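Long-range contact in imelysin-like protein (Psychrobacter arcticus, PDB 3PF0), which is of unknown function but belongs to the imelysin-like (peptidase M75) family and may be a metalloendopeptidase: residues A[119-129]-A[196-207]. Numbering follows the deposited sequence.
Sequences PATASMSNLYI and LGTRLKDIEKNW
Arg199 lays its guanidinium flat on the ring of Tyr128, the two planes only 4° apart, and the pair illustrates how one arginine can tie a short helix to a long one through its face and its edge together. The stack is off-centre: CB of Tyr128 sits over the middle of the guanidinium, while NH2 of Arg199 lies 3.5 Å from CD1 of Tyr128, toward the rim of the ring, an offset cation-pi contact. At the edge, NH1 of Arg199 donates to OG of Ser125 (3.1 Å), almost in the guanidinium plane, and a water links the same NH1 to the carbonyl of Ser123. Extended from CG to NE (chi3 -176°), the chain carries the group across to both partners. A leucine in its place would probably leave the Tyr128 face without its cation and Ser125 OG without its NH1 donor. A second water joins that hydroxyl to the carbonyl oxygen of Arg199.

Next to this polar contact, Ile129 enters as a knob among Leu196, Arg199, Leu200 and Ile203. Its CD1 meets CD1 of Ile203 tip to tip at a tight 3.5 Å, and CG2 of Ile129 rests 3.7 Å from CD1 of Leu196. Farther along, CG of Pro119 leans on CG of Asn206, and the proline ring meets Trp207 at about a right angle, with Pro119 CD 3.4 Å from Trp207 NE1; that indole nitrogen gives its hydrogen to a water shared with the Ala120 amide.

Helix 125-129 runs at 141° to the 196-207 part of helix 183-214, with helix 92-112 touching Ile129 and Leu200 through Trp109, and helix 48-84 packing Tyr67 against Ala120 and Trp207.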
ATOM      1  N   PRO A 119       2.059  -8.383  11.521  1.00 37.49           N
ATOM      2  CA  PRO A 119       3.519  -8.341  11.301  1.00 36.78           C
ATOM      3  C   PRO A 119       4.079  -7.064  10.664  1.00 38.55           C
ATOM      4  O   PRO A 119       5.182  -6.661  11.041  1.00 36.38           O
ATOM      5  CB  PRO A 119       3.765  -9.525  10.366  1.00 38.34           C
ATOM      6  CG  PRO A 119       2.667 -10.451  10.637  1.00 43.56           C
ATOM      7  CD  PRO A 119       1.486  -9.662  11.056  1.00 39.43           C
ATOM      8  N   ALA A 120       3.353  -6.439   9.709  1.00 34.78           N
ATOM      9  CA  ALA A 120       3.840  -5.222   9.050  1.00 34.85           C
ATOM     10  C   ALA A 120       3.984  -4.042  10.044  1.00 40.64           C
ATOM     11  O   ALA A 120       4.803  -3.153   9.812  1.00 40.30           O
ATOM     12  CB  ALA A 120       2.922  -4.837   7.899  1.00 35.21           C
ATOM     13  N   THR A 121       3.247  -4.076  11.175  1.00 37.69           N
ATOM     14  CA  THR A 121       3.292  -3.027  12.195  1.00 37.54           C
ATOM     15  C   THR A 121       4.278  -3.367  13.326  1.00 42.74           C
ATOM     16  O   THR A 121       4.564  -2.495  14.147  1.00 44.47           O
ATOM     17  CB  THR A 121       1.891  -2.755  12.781  1.00 42.42           C
ATOM     18  OG1 THR A 121       1.469  -3.888  13.538  1.00 49.06           O
ATOM     19  CG2 THR A 121       0.856  -2.413  11.726  1.00 35.22           C
ATOM     20  N   ALA A 122       4.779  -4.616  13.391  1.00 38.29           N
ATOM     21  CA  ALA A 122       5.717  -5.039  14.439  1.00 38.13           C
ATOM     22  C   ALA A 122       7.025  -4.241  14.337  1.00 42.13           C
ATOM     23  O   ALA A 122       7.567  -4.078  13.239  1.00 40.55           O
ATOM     24  CB  ALA A 122       5.988  -6.539  14.351  1.00 38.51           C
ATOM     25  N   SER A 123       7.478  -3.674  15.485  1.00 39.48           N
ATOM     26  CA  SER A 123       8.678  -2.834  15.615  1.00 39.08           C
ATOM     27  C   SER A 123       8.668  -1.730  14.540  1.00 40.16           C
ATOM     28  O   SER A 123       9.714  -1.424  13.962  1.00 39.39           O
ATOM     29  CB  SER A 123       9.945  -3.689  15.533  1.00 43.32           C
ATOM     30  OG  SER A 123       9.928  -4.723  16.505  1.00 55.61           O
HETATM   31  N   MSE A 124       7.456  -1.161  14.265  1.00 34.71           N
HETATM   32  CA  MSE A 124       7.119  -0.152  13.241  1.00 33.87           C
HETATM   33  C   MSE A 124       7.812  -0.443  11.887  1.00 39.02           C
HETATM   34  O   MSE A 124       8.252   0.475  11.197  1.00 39.14           O
HETATM   35  CB  MSE A 124       7.369   1.312  13.709  1.00 35.93           C
HETATM   36  CG  MSE A 124       8.782   1.630  14.189  1.00 42.51           C
HETATM   37 SE   MSE A 124       9.025   3.546  14.527  0.75 50.53          SE
HETATM   38  CE  MSE A 124       9.655   4.064  12.769  1.00 46.41           C
ATOM     39  N   SER A 125       7.863  -1.725  11.494  1.00 36.66           N
ATOM     40  CA  SER A 125       8.540  -2.121  10.259  1.00 35.66           C
ATOM     41  C   SER A 125       7.928  -1.444   9.029  1.00 37.37           C
ATOM     42  O   SER A 125       8.682  -1.091   8.123  1.00 38.35           O
ATOM     43  CB  SER A 125       8.558  -3.638  10.095  1.00 38.61           C
ATOM     44  OG  SER A 125       9.663  -4.011   9.285  1.00 43.76           O
ATOM     45  N   ASN A 126       6.598  -1.201   9.021  1.00 31.92           N
ATOM     46  CA  ASN A 126       5.885  -0.523   7.915  1.00 31.04           C
ATOM     47  C   ASN A 126       6.436   0.899   7.653  1.00 33.85           C
ATOM     48  O   ASN A 126       6.448   1.333   6.501  1.00 33.79           O
ATOM     49  CB  ASN A 126       4.374  -0.454   8.187  1.00 29.01           C
ATOM     50  CG  ASN A 126       3.993   0.219   9.487  1.00 49.34           C
ATOM     51  OD1 ASN A 126       4.730   0.225  10.470  1.00 39.96           O
ATOM     52  ND2 ASN A 126       2.814   0.789   9.525  1.00 47.88           N
ATOM     53  N   LEU A 127       6.893   1.613   8.711  1.00 29.60           N
ATOM     54  CA  LEU A 127       7.471   2.945   8.535  1.00 28.95           C
ATOM     55  C   LEU A 127       8.908   2.836   7.984  1.00 33.42           C
ATOM     56  O   LEU A 127       9.343   3.721   7.253  1.00 31.93           O
ATOM     57  CB  LEU A 127       7.401   3.774   9.817  1.00 28.87           C
ATOM     58  CG  LEU A 127       5.981   4.248  10.218  1.00 31.83           C
ATOM     59  CD1 LEU A 127       5.993   4.945  11.560  1.00 31.52           C
ATOM     60  CD2 LEU A 127       5.325   5.138   9.123  1.00 29.19           C
ATOM     61  N   TYR A 128       9.601   1.706   8.254  1.00 30.91           N
ATOM     62  CA  TYR A 128      10.920   1.417   7.681  1.00 30.72           C
ATOM     63  C   TYR A 128      10.746   0.991   6.236  1.00 33.33           C
ATOM     64  O   TYR A 128      11.681   1.116   5.453  1.00 33.36           O
ATOM     65  CB  TYR A 128      11.670   0.325   8.484  1.00 32.42           C
ATOM     66  CG  TYR A 128      12.268   0.824   9.786  1.00 34.56           C
ATOM     67  CD1 TYR A 128      13.564   1.330   9.832  1.00 36.86           C
ATOM     68  CD2 TYR A 128      11.541   0.775  10.975  1.00 35.74           C
ATOM     69  CE1 TYR A 128      14.114   1.808  11.025  1.00 38.97           C
ATOM     70  CE2 TYR A 128      12.087   1.233  12.178  1.00 37.33           C
ATOM     71  CZ  TYR A 128      13.372   1.756  12.195  1.00 46.05           C
ATOM     72  OH  TYR A 128      13.910   2.218  13.370  1.00 48.98           O
ATOM     73  N   ILE A 129       9.542   0.490   5.882  1.00 29.64           N
ATOM     74  CA  ILE A 129       9.189   0.052   4.528  1.00 28.90           C
ATOM     75  C   ILE A 129       8.664   1.246   3.697  1.00 33.15           C
ATOM     76  O   ILE A 129       9.066   1.416   2.540  1.00 33.42           O
ATOM     77  CB  ILE A 129       8.168  -1.128   4.572  1.00 31.41           C
ATOM     78  CG1 ILE A 129       8.832  -2.401   5.130  1.00 31.78           C
ATOM     79  CG2 ILE A 129       7.558  -1.402   3.186  1.00 30.36           C
ATOM     80  CD1 ILE A 129       7.875  -3.440   5.653  1.00 35.50           C
ATOM     81  N   LEU A 196      15.024  -3.635   2.644  1.00 31.13           N
ATOM     82  CA  LEU A 196      13.591  -3.689   2.359  1.00 31.30           C
ATOM     83  C   LEU A 196      13.157  -5.137   2.094  1.00 35.49           C
ATOM     84  O   LEU A 196      12.195  -5.595   2.706  1.00 36.39           O
ATOM     85  CB  LEU A 196      13.264  -2.783   1.170  1.00 31.22           C
ATOM     86  CG  LEU A 196      11.805  -2.529   0.845  1.00 35.95           C
ATOM     87  CD1 LEU A 196      11.041  -2.098   2.066  1.00 36.28           C
ATOM     88  CD2 LEU A 196      11.699  -1.448  -0.201  1.00 38.09           C
ATOM     89  N   GLY A 197      13.912  -5.850   1.259  1.00 31.38           N
ATOM     90  CA  GLY A 197      13.682  -7.263   0.951  1.00 31.96           C
ATOM     91  C   GLY A 197      13.612  -8.144   2.184  1.00 36.58           C
ATOM     92  O   GLY A 197      12.671  -8.930   2.332  1.00 36.73           O
ATOM     93  N   THR A 198      14.565  -7.956   3.114  1.00 33.07           N
ATOM     94  CA  THR A 198      14.641  -8.698   4.380  1.00 32.84           C
ATOM     95  C   THR A 198      13.382  -8.459   5.234  1.00 36.28           C
ATOM     96  O   THR A 198      12.833  -9.412   5.772  1.00 35.66           O
ATOM     97  CB  THR A 198      15.914  -8.304   5.149  1.00 39.08           C
ATOM     98  OG1 THR A 198      17.053  -8.617   4.348  1.00 38.93           O
ATOM     99  CG2 THR A 198      16.029  -9.003   6.517  1.00 37.97           C
ATOM    100  N   ARG A 199      12.928  -7.196   5.344  1.00 32.54           N
ATOM    101  CA  ARG A 199      11.754  -6.843   6.147  1.00 31.91           C
ATOM    102  C   ARG A 199      10.472  -7.438   5.561  1.00 35.66           C
ATOM    103  O   ARG A 199       9.649  -7.955   6.311  1.00 35.18           O
ATOM    104  CB  ARG A 199      11.620  -5.317   6.283  1.00 29.77           C
ATOM    105  CG  ARG A 199      12.662  -4.713   7.211  1.00 37.53           C
ATOM    106  CD  ARG A 199      12.564  -3.195   7.261  1.00 35.98           C
ATOM    107  NE  ARG A 199      13.632  -2.627   8.090  1.00 36.21           N
ATOM    108  CZ  ARG A 199      13.569  -2.491   9.411  1.00 45.72           C
ATOM    109  NH1 ARG A 199      12.477  -2.860  10.074  1.00 36.41           N
ATOM    110  NH2 ARG A 199      14.586  -1.970  10.079  1.00 33.24           N
ATOM    111  N   LEU A 200      10.316  -7.376   4.229  1.00 32.70           N
ATOM    112  CA  LEU A 200       9.145  -7.894   3.519  1.00 33.00           C
ATOM    113  C   LEU A 200       9.048  -9.418   3.590  1.00 39.56           C
ATOM    114  O   LEU A 200       7.940  -9.947   3.738  1.00 40.52           O
ATOM    115  CB  LEU A 200       9.147  -7.429   2.049  1.00 32.15           C
ATOM    116  CG  LEU A 200       8.981  -5.918   1.829  1.00 35.06           C
ATOM    117  CD1 LEU A 200       9.292  -5.531   0.395  1.00 34.44           C
ATOM    118  CD2 LEU A 200       7.608  -5.463   2.200  1.00 36.62           C
ATOM    119  N   LYS A 201      10.192 -10.125   3.493  1.00 36.85           N
ATOM    120  CA  LYS A 201      10.205 -11.588   3.577  1.00 37.49           C
ATOM    121  C   LYS A 201       9.882 -12.034   4.989  1.00 40.90           C
ATOM    122  O   LYS A 201       9.198 -13.040   5.167  1.00 40.72           O
ATOM    123  CB  LYS A 201      11.547 -12.165   3.119  1.00 41.07           C
ATOM    124  CG  LYS A 201      11.531 -12.545   1.643  1.00 59.89           C
ATOM    125  CD  LYS A 201      12.931 -12.761   1.086  1.00 71.52           C
ATOM    126  CE  LYS A 201      13.429 -11.553   0.331  1.00 76.28           C
ATOM    127  NZ  LYS A 201      14.887 -11.330   0.532  1.00 81.60           N
ATOM    128  N   ASP A 202      10.319 -11.258   5.990  1.00 37.28           N
ATOM    129  CA  ASP A 202      10.042 -11.563   7.389  1.00 37.77           C
ATOM    130  C   ASP A 202       8.545 -11.442   7.679  1.00 39.90           C
ATOM    131  O   ASP A 202       8.022 -12.261   8.424  1.00 39.34           O
ATOM    132  CB  ASP A 202      10.863 -10.656   8.317  1.00 40.99           C
ATOM    133  CG  ASP A 202      12.338 -11.028   8.439  1.00 62.92           C
ATOM    134  OD1 ASP A 202      12.841 -11.801   7.572  1.00 64.59           O
ATOM    135  OD2 ASP A 202      12.997 -10.537   9.387  1.00 74.96           O
ATOM    136  N   ILE A 203       7.857 -10.448   7.060  1.00 36.11           N
ATOM    137  CA  ILE A 203       6.412 -10.229   7.208  1.00 35.60           C
ATOM    138  C   ILE A 203       5.660 -11.372   6.517  1.00 40.80           C
ATOM    139  O   ILE A 203       4.739 -11.928   7.121  1.00 41.76           O
ATOM    140  CB  ILE A 203       5.979  -8.828   6.696  1.00 37.69           C
ATOM    141  CG1 ILE A 203       6.569  -7.727   7.607  1.00 37.34           C
ATOM    142  CG2 ILE A 203       4.438  -8.693   6.617  1.00 38.37           C
ATOM    143  CD1 ILE A 203       6.743  -6.449   6.948  1.00 42.51           C
ATOM    144  N   GLU A 204       6.076 -11.737   5.278  1.00 36.80           N
ATOM    145  CA  GLU A 204       5.517 -12.857   4.515  1.00 37.45           C
ATOM    146  C   GLU A 204       5.622 -14.181   5.318  1.00 40.99           C
ATOM    147  O   GLU A 204       4.632 -14.912   5.407  1.00 40.81           O
ATOM    148  CB  GLU A 204       6.237 -13.001   3.161  1.00 38.68           C
ATOM    149  CG  GLU A 204       5.682 -14.118   2.291  1.00 49.10           C
ATOM    150  CD  GLU A 204       6.578 -14.651   1.191  1.00 63.35           C
ATOM    151  OE1 GLU A 204       7.615 -14.016   0.886  1.00 48.88           O
ATOM    152  OE2 GLU A 204       6.224 -15.705   0.616  1.00 62.49           O
ATOM    153  N   LYS A 205       6.805 -14.464   5.913  1.00 37.53           N
ATOM    154  CA  LYS A 205       7.054 -15.684   6.706  1.00 38.59           C
ATOM    155  C   LYS A 205       6.191 -15.724   7.971  1.00 42.36           C
ATOM    156  O   LYS A 205       5.718 -16.794   8.350  1.00 42.78           O
ATOM    157  CB  LYS A 205       8.537 -15.814   7.094  1.00 42.14           C
ATOM    158  CG  LYS A 205       9.425 -16.360   5.979  1.00 62.77           C
ATOM    159  CD  LYS A 205      10.771 -16.834   6.523  1.00 74.01           C
ATOM    160  N   ASN A 206       5.974 -14.550   8.599  1.00 37.91           N
ATOM    161  CA  ASN A 206       5.174 -14.364   9.812  1.00 38.19           C
ATOM    162  C   ASN A 206       3.689 -14.668   9.550  1.00 40.72           C
ATOM    163  O   ASN A 206       3.064 -15.360  10.352  1.00 40.97           O
ATOM    164  CB  ASN A 206       5.349 -12.925  10.328  1.00 37.68           C
ATOM    165  CG  ASN A 206       5.053 -12.718  11.796  1.00 56.28           C
ATOM    166  OD1 ASN A 206       4.118 -13.279  12.360  1.00 46.28           O
ATOM    167  ND2 ASN A 206       5.770 -11.792  12.416  1.00 52.72           N
ATOM    168  N   TRP A 207       3.134 -14.142   8.441  1.00 36.31           N
ATOM    169  CA  TRP A 207       1.753 -14.387   8.028  1.00 35.90           C
ATOM    170  C   TRP A 207       1.544 -15.870   7.684  1.00 39.49           C
ATOM    171  O   TRP A 207       0.511 -16.419   8.062  1.00 39.45           O
ATOM    172  CB  TRP A 207       1.375 -13.494   6.837  1.00 34.01           C
ATOM    173  CG  TRP A 207       0.657 -12.250   7.267  1.00 34.71           C
ATOM    174  CD1 TRP A 207       1.203 -11.014   7.455  1.00 36.71           C
ATOM    175  CD2 TRP A 207      -0.702 -12.162   7.720  1.00 35.26           C
ATOM    176  NE1 TRP A 207       0.259 -10.152   7.963  1.00 36.14           N
ATOM    177  CE2 TRP A 207      -0.926 -10.826   8.117  1.00 38.64           C
ATOM    178  CE3 TRP A 207      -1.764 -13.083   7.808  1.00 37.57           C
ATOM    179  CZ2 TRP A 207      -2.178 -10.375   8.559  1.00 38.73           C
ATOM    180  CZ3 TRP A 207      -2.996 -12.642   8.269  1.00 39.61           C
ATOM    181  CH2 TRP A 207      -3.196 -11.300   8.631  1.00 39.76           C
TER
HETATM  182  O   HOH W   1       0.766  -7.376   8.410  1.00 27.09           O
HETATM  183  O   HOH W   2      11.928  -2.399  12.782  1.00 43.96           O
HETATM  184  O   HOH W   3       9.754  -6.600   8.827  1.00 36.83           O